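Local coordinates for putative pectin lyase (PDB 7CHU), which serves as a tailspike of a deep-sea thermophilic bacteriophage, and probably binds, and perhaps cleaves, a polysaccharide on the surface of its host, at residues E216-N221 with T246-N251; V313-N318 with R335-G340; V10-D15 with T32-N37. One frame throughout, in Å; residues are numbered along the deposited sequence.

In the fold
Contacts 1 and 2 both belong to the parallel beta-helix of this trimeric tailspike, where each joins one coil to the next; their centres lie about 19 Å apart and both reach the second subunit. Contact 2 is buried and regular, two parallel strands with side chains aligned in pairs, two of the pairs apolar, and charged ends turned to a neighbouring chain. Contact 1, only partly buried, sits at a corner of the coils and relies on polar side chains, an indole N-H and a bridging water. Contact 3 is a surface contact about 70 Å from the centre of the chain, in the small N-terminal sheet domain, where a carboxylate and two backbone carbonyls join a loop to the start of a helix.

Contact 1: E216-N221 with T246-N251; sequences EVWDTN and TSDNSN
S247 meets E216 where the loop entering strand 251-256 runs past the previous coil of the parallel beta-helix, at the corner between strands 212-215 and 220-228. Its CB lies 3.9 Å from E216 OE1, an oxygen that also accepts a hydrogen bond from a water which in turn accepts from D248 N. E216 is salt-bridged to K193 and R168, which probably offsets the nearby acidic D248, and R168 also makes a cation-pi contact with W218. The D248 side chain crosses that of W218 at about a right angle, its OD2 3.4 Å from W218 CZ2, and the same OD2 receives a weak bond from N249 N. N249 then turns its carbonyl to the indole edge: W218 NE1 donates to N249 O over 2.9 Å, with the oxygen in the ring plane although the N-H is bent to 134°. S250 points OG at the backbone, and V217 N reaches it in an almost straight bond (3.1 Å, 172°); OG is also bonded to Y243 O. At N251 the two chains pair as a parallel bridge round W218, N251 N giving to V217 O and D219 N, whose side chain is salt-bridged to K288 of the second subunit, to N251 O. N251 ND2 lies over one face of the indole, its amide tilted against the ring. With N249 CG lodged between its own N and C (chi1 75°) and N249 ND2 bonded to R278 O, OD1 comes round to take N251 ND2 at 2.8 Å, and this helps to hold ND2 over the ring, 3.3 Å from W218 CD1.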
loop_
_atom_site.group_PDB
_atom_site.type_symbol
_atom_site.label_atom_id
_atom_site.label_comp_id
_atom_site.label_asym_id
_atom_site.label_seq_id
_atom_site.Cartn_x
_atom_site.Cartn_y
_atom_site.Cartn_z
ATOM N N GLU A 216 -1.029 2.627 -24.811
ATOM C CA GLU A 216 -0.406 3.933 -24.647
ATOM C C GLU A 216 -1.153 4.800 -23.633
ATOM O O GLU A 216 -1.577 5.921 -23.922
ATOM C CB GLU A 216 -0.277 4.648 -25.999
ATOM C CG GLU A 216 0.824 5.711 -25.975
ATOM C CD GLU A 216 0.735 6.679 -27.148
ATOM O OE1 GLU A 216 0.484 6.208 -28.298
ATOM O OE2 GLU A 216 0.913 7.906 -26.920
ATOM N N VAL A 217 -1.289 4.280 -22.415
ATOM C CA VAL A 217 -1.986 4.987 -21.342
ATOM C C VAL A 217 -0.967 5.392 -20.288
ATOM O O VAL A 217 -0.125 4.579 -19.885
ATOM C CB VAL A 217 -3.117 4.139 -20.737
ATOM C CG1 VAL A 217 -3.664 4.813 -19.477
ATOM C CG2 VAL A 217 -4.222 3.958 -21.773
ATOM N N TRP A 218 -1.044 6.650 -19.851
ATOM C CA TRP A 218 -0.091 7.252 -18.930
ATOM C C TRP A 218 -0.761 7.679 -17.629
ATOM O O TRP A 218 -1.888 8.196 -17.636
ATOM C CB TRP A 218 0.562 8.487 -19.530
ATOM C CG TRP A 218 1.214 8.300 -20.846
ATOM C CD1 TRP A 218 1.516 7.115 -21.467
ATOM C CD2 TRP A 218 1.704 9.339 -21.699
ATOM N NE1 TRP A 218 2.154 7.363 -22.652
ATOM C CE2 TRP A 218 2.263 8.719 -22.829
ATOM C CE3 TRP A 218 1.703 10.737 -21.622
ATOM C CZ2 TRP A 218 2.827 9.448 -23.882
ATOM C CZ3 TRP A 218 2.250 11.470 -22.687
ATOM C CH2 TRP A 218 2.804 10.823 -23.792
ATOM N N ASP A 219 -0.051 7.498 -16.520
ATOM C CA ASP A 219 -0.352 8.188 -15.251
ATOM C C ASP A 219 -1.792 7.960 -14.800
ATOM O O ASP A 219 -2.534 8.894 -14.489
ATOM C CB ASP A 219 -0.059 9.685 -15.364
ATOM C CG ASP A 219 1.407 9.992 -15.699
ATOM O OD1 ASP A 219 2.299 9.660 -14.895
ATOM O OD2 ASP A 219 1.687 10.619 -16.744
ATOM N N THR A 220 -2.197 6.697 -14.760
ATOM C CA THR A 220 -3.581 6.352 -14.470
ATOM C C THR A 220 -3.670 5.434 -13.254
ATOM O O THR A 220 -2.977 4.412 -13.188
ATOM C CB THR A 220 -4.189 5.732 -15.740
ATOM O OG1 THR A 220 -4.254 6.780 -16.711
ATOM C CG2 THR A 220 -5.576 5.174 -15.507
ATOM N N ASN A 221 -4.505 5.818 -12.286
ATOM C CA ASN A 221 -4.716 5.059 -11.056
ATOM C C ASN A 221 -5.971 4.207 -11.176
ATOM O O ASN A 221 -7.035 4.701 -11.573
ATOM C CB ASN A 221 -4.871 5.972 -9.839
ATOM C CG ASN A 221 -3.621 6.741 -9.519
ATOM O OD1 ASN A 221 -2.535 6.411 -9.988
ATOM N ND2 ASN A 221 -3.767 7.781 -8.711
ATOM N N THR A 246 2.451 1.889 -31.205
ATOM C CA THR A 246 3.521 2.109 -32.166
ATOM C C THR A 246 4.279 3.412 -31.962
ATOM O O THR A 246 5.266 3.645 -32.674
ATOM C CB THR A 246 2.965 2.081 -33.597
ATOM O OG1 THR A 246 1.962 3.084 -33.709
ATOM C CG2 THR A 246 2.365 0.727 -33.902
ATOM N N SER A 247 3.855 4.269 -31.036
ATOM C CA SER A 247 4.474 5.577 -30.845
ATOM C C SER A 247 5.232 5.703 -29.537
ATOM O O SER A 247 6.348 6.236 -29.508
ATOM C CB SER A 247 3.402 6.693 -30.885
ATOM O OG SER A 247 2.881 6.828 -32.188
ATOM N N ASP A 248 4.607 5.313 -28.430
ATOM C CA ASP A 248 5.204 5.547 -27.129
ATOM C C ASP A 248 5.002 4.297 -26.282
ATOM O O ASP A 248 5.200 3.186 -26.785
ATOM C CB ASP A 248 4.619 6.810 -26.481
ATOM C CG ASP A 248 5.479 7.312 -25.338
ATOM O OD1 ASP A 248 6.514 7.975 -25.586
ATOM O OD2 ASP A 248 5.150 6.970 -24.181
ATOM N N ASN A 249 4.571 4.431 -25.031
ATOM C CA ASN A 249 4.377 3.237 -24.219
ATOM C C ASN A 249 3.214 3.447 -23.268
ATOM O O ASN A 249 2.634 4.530 -23.200
ATOM C CB ASN A 249 5.662 2.878 -23.463
ATOM C CG ASN A 249 5.945 3.803 -22.275
ATOM O OD1 ASN A 249 5.249 4.791 -22.056
ATOM N ND2 ASN A 249 6.983 3.475 -21.498
ATOM N N SER A 250 2.883 2.404 -22.512
ATOM C CA SER A 250 2.045 2.570 -21.333
ATOM C C SER A 250 2.968 2.668 -20.125
ATOM O O SER A 250 3.911 1.888 -19.998
ATOM C CB SER A 250 1.077 1.396 -21.171
ATOM O OG SER A 250 0.010 1.469 -22.120
ATOM N N ASN A 251 2.710 3.631 -19.248
ATOM C CA ASN A 251 3.569 3.814 -18.090
ATOM C C ASN A 251 2.766 4.451 -16.958
ATOM O O ASN A 251 1.746 5.112 -17.189
ATOM C CB ASN A 251 4.812 4.655 -18.446
ATOM C CG ASN A 251 4.472 6.092 -18.721
ATOM O OD1 ASN A 251 4.252 6.856 -17.789
ATOM N ND2 ASN A 251 4.389 6.466 -20.011
HETATM O O HOH W 1 2.125 4.080 -28.765
HETATM O O HOH W 2 3.933 9.522 -18.074
#

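Contact 2: V313-N318 with R335-G340; sequences VTYVMN and RNKIIG
N336 grips T314 through a single oxygen: OD1 accepts from T314 N at 2.7 Å and from T314 OG1 at 2.8 Å. T314 OG1 reaches it by lying beside its own backbone N, anti to the carbonyl carbon (chi1 -47°). From here the two strands run almost exactly parallel, 5° between their axes, joined by K337 N to T314 O, V316 N to K337 O, I339 N to V316 O and N318 N to I339 O. Side chains on neighbouring strands lie alongside one another and point the same way. On one face M317, bent at both chi2 and chi3, curls its CE to 3.7 Å from I339 CG2, and K337 CD rests 4.1 Å from Y315 CD2. On the other, V316 CG2 meets I338 CD1 at 3.7 Å.

Further out, K337 NZ is held by R335 O and by D342 of the second subunit, which also binds R335, so the Y315-I339 face looks toward a neighbouring chain; V316 and I338 pack instead on M307 and I329 of their own chain. N336 ND2 is tied to G311 O, which fixes the amide's rotation. One coil on, N360 OD1 accepts from N336 N just as N336 does from T314 N. Such in-register parallel strands, with side chains aligned from coil to coil, are the hallmark of the parallel beta-helix of pectate lyase-like proteins.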
loop_
_atom_site.group_PDB
_atom_site.type_symbol
_atom_site.label_atom_id
_atom_site.label_comp_id
_atom_site.label_asym_id
_atom_site.label_seq_id
_atom_site.Cartn_x
_atom_site.Cartn_y
_atom_site.Cartn_z
ATOM N N VAL A 313 10.865 -1.976 -15.116
ATOM C CA VAL A 313 10.611 -1.194 -13.902
ATOM C C VAL A 313 9.165 -1.336 -13.453
ATOM O O VAL A 313 8.496 -0.342 -13.145
ATOM C CB VAL A 313 10.952 0.296 -14.104
ATOM C CG1 VAL A 313 11.188 0.975 -12.749
ATOM C CG2 VAL A 313 12.176 0.458 -14.996
ATOM N N THR A 314 8.666 -2.558 -13.420
ATOM C CA THR A 314 7.351 -2.816 -12.862
ATOM C C THR A 314 7.488 -3.096 -11.373
ATOM O O THR A 314 8.456 -3.734 -10.934
ATOM C CB THR A 314 6.695 -4.012 -13.567
ATOM O OG1 THR A 314 6.839 -3.858 -14.985
ATOM C CG2 THR A 314 5.209 -4.137 -13.214
ATOM N N TYR A 315 6.519 -2.639 -10.598
ATOM C CA TYR A 315 6.541 -2.826 -9.149
ATOM C C TYR A 315 5.417 -3.790 -8.793
ATOM O O TYR A 315 4.239 -3.449 -8.940
ATOM C CB TYR A 315 6.353 -1.502 -8.411
ATOM C CG TYR A 315 7.292 -0.366 -8.796
ATOM C CD1 TYR A 315 7.187 0.248 -10.037
ATOM C CD2 TYR A 315 8.248 0.121 -7.894
ATOM C CE1 TYR A 315 8.002 1.310 -10.381
ATOM C CE2 TYR A 315 9.076 1.182 -8.224
ATOM C CZ TYR A 315 8.942 1.775 -9.483
ATOM O OH TYR A 315 9.735 2.841 -9.834
ATOM N N VAL A 316 5.769 -4.991 -8.360
ATOM C CA VAL A 316 4.771 -5.961 -7.924
ATOM C C VAL A 316 4.920 -6.086 -6.409
ATOM O O VAL A 316 5.743 -6.868 -5.907
ATOM C CB VAL A 316 4.934 -7.310 -8.647
ATOM C CG1 VAL A 316 3.805 -8.256 -8.290
ATOM C CG2 VAL A 316 5.017 -7.099 -10.195
ATOM N N MET A 317 4.118 -5.305 -5.681
ATOM C CA MET A 317 4.263 -5.102 -4.247
ATOM C C MET A 317 3.176 -5.843 -3.483
ATOM O O MET A 317 1.981 -5.595 -3.689
ATOM C CB MET A 317 4.220 -3.615 -3.896
ATOM C CG MET A 317 5.153 -2.751 -4.725
ATOM S SD MET A 317 6.904 -3.138 -4.467
ATOM C CE MET A 317 7.109 -2.712 -2.730
ATOM N N ASN A 318 3.602 -6.711 -2.568
ATOM C CA ASN A 318 2.719 -7.464 -1.674
ATOM C C ASN A 318 1.489 -7.987 -2.424
ATOM O O ASN A 318 0.336 -7.735 -2.073
ATOM C CB ASN A 318 2.333 -6.645 -0.413
ATOM C CG ASN A 318 2.053 -5.157 -0.690
ATOM O OD1 ASN A 318 2.969 -4.360 -0.974
ATOM N ND2 ASN A 318 0.788 -4.768 -0.563
ATOM N N ARG A 335 14.798 -4.617 -14.303
ATOM C CA ARG A 335 14.578 -3.804 -13.097
ATOM C C ARG A 335 13.135 -3.886 -12.607
ATOM O O ARG A 335 12.616 -2.953 -12.001
ATOM C CB ARG A 335 14.974 -2.338 -13.323
ATOM C CG ARG A 335 16.381 -2.118 -13.896
ATOM C CD ARG A 335 17.121 -0.973 -13.189
ATOM N NE ARG A 335 16.383 0.300 -13.174
ATOM C CZ ARG A 335 16.368 1.167 -14.195
ATOM N NH1 ARG A 335 17.023 0.893 -15.315
ATOM N NH2 ARG A 335 15.681 2.303 -14.118
ATOM N N ASN A 336 12.460 -4.988 -12.867
ATOM C CA ASN A 336 11.197 -5.159 -12.196
ATOM C C ASN A 336 11.449 -5.555 -10.749
ATOM O O ASN A 336 12.529 -6.061 -10.391
ATOM C CB ASN A 336 10.347 -6.175 -12.938
ATOM C CG ASN A 336 10.154 -5.791 -14.399
ATOM O OD1 ASN A 336 9.438 -4.829 -14.701
ATOM N ND2 ASN A 336 10.834 -6.496 -15.303
ATOM N N LYS A 337 10.451 -5.293 -9.908
ATOM C CA LYS A 337 10.562 -5.484 -8.465
ATOM C C LYS A 337 9.402 -6.339 -7.976
ATOM O O LYS A 337 8.232 -5.952 -8.109
ATOM C CB LYS A 337 10.592 -4.132 -7.754
ATOM C CG LYS A 337 11.848 -3.350 -8.127
ATOM C CD LYS A 337 11.769 -1.898 -7.739
ATOM C CE LYS A 337 13.041 -1.139 -8.190
ATOM N NZ LYS A 337 13.290 -1.229 -9.671
ATOM N N ILE A 338 9.736 -7.499 -7.427
ATOM C CA ILE A 338 8.798 -8.467 -6.874
ATOM C C ILE A 338 9.094 -8.492 -5.378
ATOM O O ILE A 338 10.075 -9.101 -4.930
ATOM C CB ILE A 338 8.951 -9.861 -7.505
ATOM C CG1 ILE A 338 9.174 -9.799 -9.041
ATOM C CG2 ILE A 338 7.773 -10.778 -7.120
ATOM C CD1 ILE A 338 7.993 -9.320 -9.782
ATOM N N ILE A 339 8.297 -7.774 -4.595
ATOM C CA ILE A 339 8.629 -7.484 -3.201
ATOM C C ILE A 339 7.455 -7.874 -2.320
ATOM O O ILE A 339 6.341 -7.358 -2.500
ATOM C CB ILE A 339 8.980 -5.997 -3.004
ATOM C CG1 ILE A 339 10.317 -5.663 -3.683
ATOM C CG2 ILE A 339 9.001 -5.638 -1.510
ATOM C CD1 ILE A 339 10.716 -4.211 -3.533
ATOM N N GLY A 340 7.712 -8.740 -1.336
ATOM C CA GLY A 340 6.690 -9.117 -0.383
ATOM C C GLY A 340 5.551 -9.925 -0.960
ATOM O O GLY A 340 4.457 -9.918 -0.396
#

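Contact 3: V10-D15 with T32-N37; sequences VATFAD and TDDGEN
A capping box formed by T12 and D15 starts helix 14-19, and the turn after strand 27-30 leans against it, with D34 packed on T12 and F13. D34 OD2 accepts from F13 N over 3.0 Å in a fairly straight bond (158°), the donor standing well above the carboxylate plane rather than within it. What brings the carboxylate there is the D34 torsion, which puts CG opposite the backbone N (chi1 -152°) and brings OD2 to F13 N. The same oxygen touches F13 CB at 3.5 Å, while OD1, the other branch, lies 3.8 Å from T12 CB. A carboxylate beside the start of a helix would probably be stabilised as the anion by the helix's N-terminal polarity.

Backbone carbonyls anchor the rest. A11 O takes D33 N at 2.9 Å, in the carbonyl plane and on a lone pair. V10 O is gripped twice by T32: T32 N comes in the plane at 2.9 Å, and T32 OG1 from above it at 3.2 Å, so main chain and side chain of one residue share a single acceptor. Within the box, T12 OG1 donates to D15 OD1 at 2.8 Å and accepts from D15 N at 3.2 Å, whereas the return bond from T12 N to D15 OD1 is weak.

Around the contact V10 pairs through its backbone with M30 at the end of strand 27-30 and sets its side chain on I16 and T19 of helix 14-19. The F13 ring meets Y42 of strand 40-45, whose hydroxyl also binds N37 ND2. T32 O is hydrogen-bonded to N56 of the third subunit, placing the loop between strands 27-30 and 40-45 against a neighbouring chain.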
loop_
_atom_site.group_PDB
_atom_site.type_symbol
_atom_site.label_atom_id
_atom_site.label_comp_id
_atom_site.label_asym_id
_atom_site.label_seq_id
_atom_site.Cartn_x
_atom_site.Cartn_y
_atom_site.Cartn_z
ATOM N N VAL A 10 -63.785 22.048 -8.864
ATOM C CA VAL A 10 -64.780 22.840 -9.571
ATOM C C VAL A 10 -64.045 23.986 -10.247
ATOM O O VAL A 10 -62.857 24.210 -10.011
ATOM C CB VAL A 10 -65.894 23.367 -8.637
ATOM C CG1 VAL A 10 -66.663 22.204 -8.031
ATOM C CG2 VAL A 10 -65.310 24.230 -7.547
ATOM N N ALA A 11 -64.765 24.705 -11.116
ATOM C CA ALA A 11 -64.134 25.742 -11.931
ATOM C C ALA A 11 -63.920 27.037 -11.153
ATOM O O ALA A 11 -62.854 27.652 -11.246
ATOM C CB ALA A 11 -64.975 26.011 -13.186
ATOM N N THR A 12 -64.931 27.488 -10.413
ATOM C CA THR A 12 -64.911 28.786 -9.754
ATOM C C THR A 12 -65.328 28.637 -8.302
ATOM O O THR A 12 -65.967 27.658 -7.906
ATOM C CB THR A 12 -65.853 29.799 -10.426
ATOM O OG1 THR A 12 -67.191 29.594 -9.947
ATOM C CG2 THR A 12 -65.828 29.665 -11.944
ATOM N N PHE A 13 -64.970 29.652 -7.514
ATOM C CA PHE A 13 -65.360 29.660 -6.111
ATOM C C PHE A 13 -66.872 29.556 -5.967
ATOM O O PHE A 13 -67.374 28.810 -5.118
ATOM C CB PHE A 13 -64.832 30.919 -5.433
ATOM C CG PHE A 13 -65.295 31.074 -4.014
ATOM C CD1 PHE A 13 -66.244 32.027 -3.682
ATOM C CD2 PHE A 13 -64.794 30.252 -3.017
ATOM C CE1 PHE A 13 -66.667 32.167 -2.384
ATOM C CE2 PHE A 13 -65.219 30.386 -1.715
ATOM C CZ PHE A 13 -66.155 31.342 -1.397
ATOM N N ALA A 14 -67.612 30.274 -6.820
ATOM C CA ALA A 14 -69.070 30.236 -6.769
ATOM C C ALA A 14 -69.621 28.834 -7.022
ATOM O O ALA A 14 -70.691 28.492 -6.503
ATOM C CB ALA A 14 -69.645 31.231 -7.779
ATOM N N ASP A 15 -68.915 28.007 -7.805
ATOM C CA ASP A 15 -69.397 26.653 -8.078
ATOM C C ASP A 15 -69.267 25.718 -6.881
ATOM O O ASP A 15 -69.799 24.604 -6.930
ATOM C CB ASP A 15 -68.666 26.031 -9.276
ATOM C CG ASP A 15 -68.634 26.945 -10.487
ATOM O OD1 ASP A 15 -67.555 27.084 -11.102
ATOM O OD2 ASP A 15 -69.685 27.539 -10.819
ATOM N N THR A 32 -60.256 25.581 -10.119
ATOM C CA THR A 32 -59.212 25.383 -11.110
ATOM C C THR A 32 -59.236 26.354 -12.283
ATOM O O THR A 32 -58.205 26.503 -12.944
ATOM C CB THR A 32 -59.291 23.952 -11.663
ATOM O OG1 THR A 32 -60.584 23.730 -12.252
ATOM C CG2 THR A 32 -59.080 22.943 -10.547
ATOM N N ASP A 33 -60.363 27.001 -12.568
ATOM C CA ASP A 33 -60.480 27.967 -13.660
ATOM C C ASP A 33 -61.217 29.210 -13.184
ATOM O O ASP A 33 -62.237 29.618 -13.742
ATOM C CB ASP A 33 -61.176 27.348 -14.868
ATOM C CG ASP A 33 -60.635 27.878 -16.172
ATOM O OD1 ASP A 33 -61.061 28.976 -16.590
ATOM O OD2 ASP A 33 -59.770 27.206 -16.775
ATOM N N ASP A 34 -60.698 29.817 -12.116
ATOM C CA ASP A 34 -61.242 31.036 -11.530
ATOM C C ASP A 34 -60.343 32.238 -11.807
ATOM O O ASP A 34 -60.377 33.220 -11.061
ATOM C CB ASP A 34 -61.434 30.845 -10.025
ATOM C CG ASP A 34 -62.553 31.704 -9.451
ATOM O OD1 ASP A 34 -63.179 32.478 -10.209
ATOM O OD2 ASP A 34 -62.808 31.593 -8.232
ATOM N N GLY A 35 -59.524 32.170 -12.854
ATOM C CA GLY A 35 -58.664 33.279 -13.230
ATOM C C GLY A 35 -57.439 33.435 -12.355
ATOM O O GLY A 35 -56.603 32.531 -12.281
ATOM N N GLU A 36 -57.318 34.599 -11.707
ATOM C CA GLU A 36 -56.291 34.800 -10.690
ATOM C C GLU A 36 -56.404 33.780 -9.567
ATOM O O GLU A 36 -55.385 33.317 -9.034
ATOM C CB GLU A 36 -56.386 36.223 -10.126
ATOM C CG GLU A 36 -55.537 36.487 -8.866
ATOM C CD GLU A 36 -56.312 36.343 -7.542
ATOM O OE1 GLU A 36 -57.381 35.694 -7.521
ATOM O OE2 GLU A 36 -55.843 36.885 -6.514
ATOM N N ASN A 37 -57.627 33.425 -9.194
ATOM C CA ASN A 37 -57.822 32.548 -8.055
ATOM C C ASN A 37 -57.672 31.069 -8.401
ATOM O O ASN A 37 -57.918 30.225 -7.535
ATOM C CB ASN A 37 -59.199 32.801 -7.434
ATOM C CG ASN A 37 -59.250 32.413 -5.978
ATOM O OD1 ASN A 37 -58.400 32.842 -5.182
ATOM N ND2 ASN A 37 -60.231 31.591 -5.614
#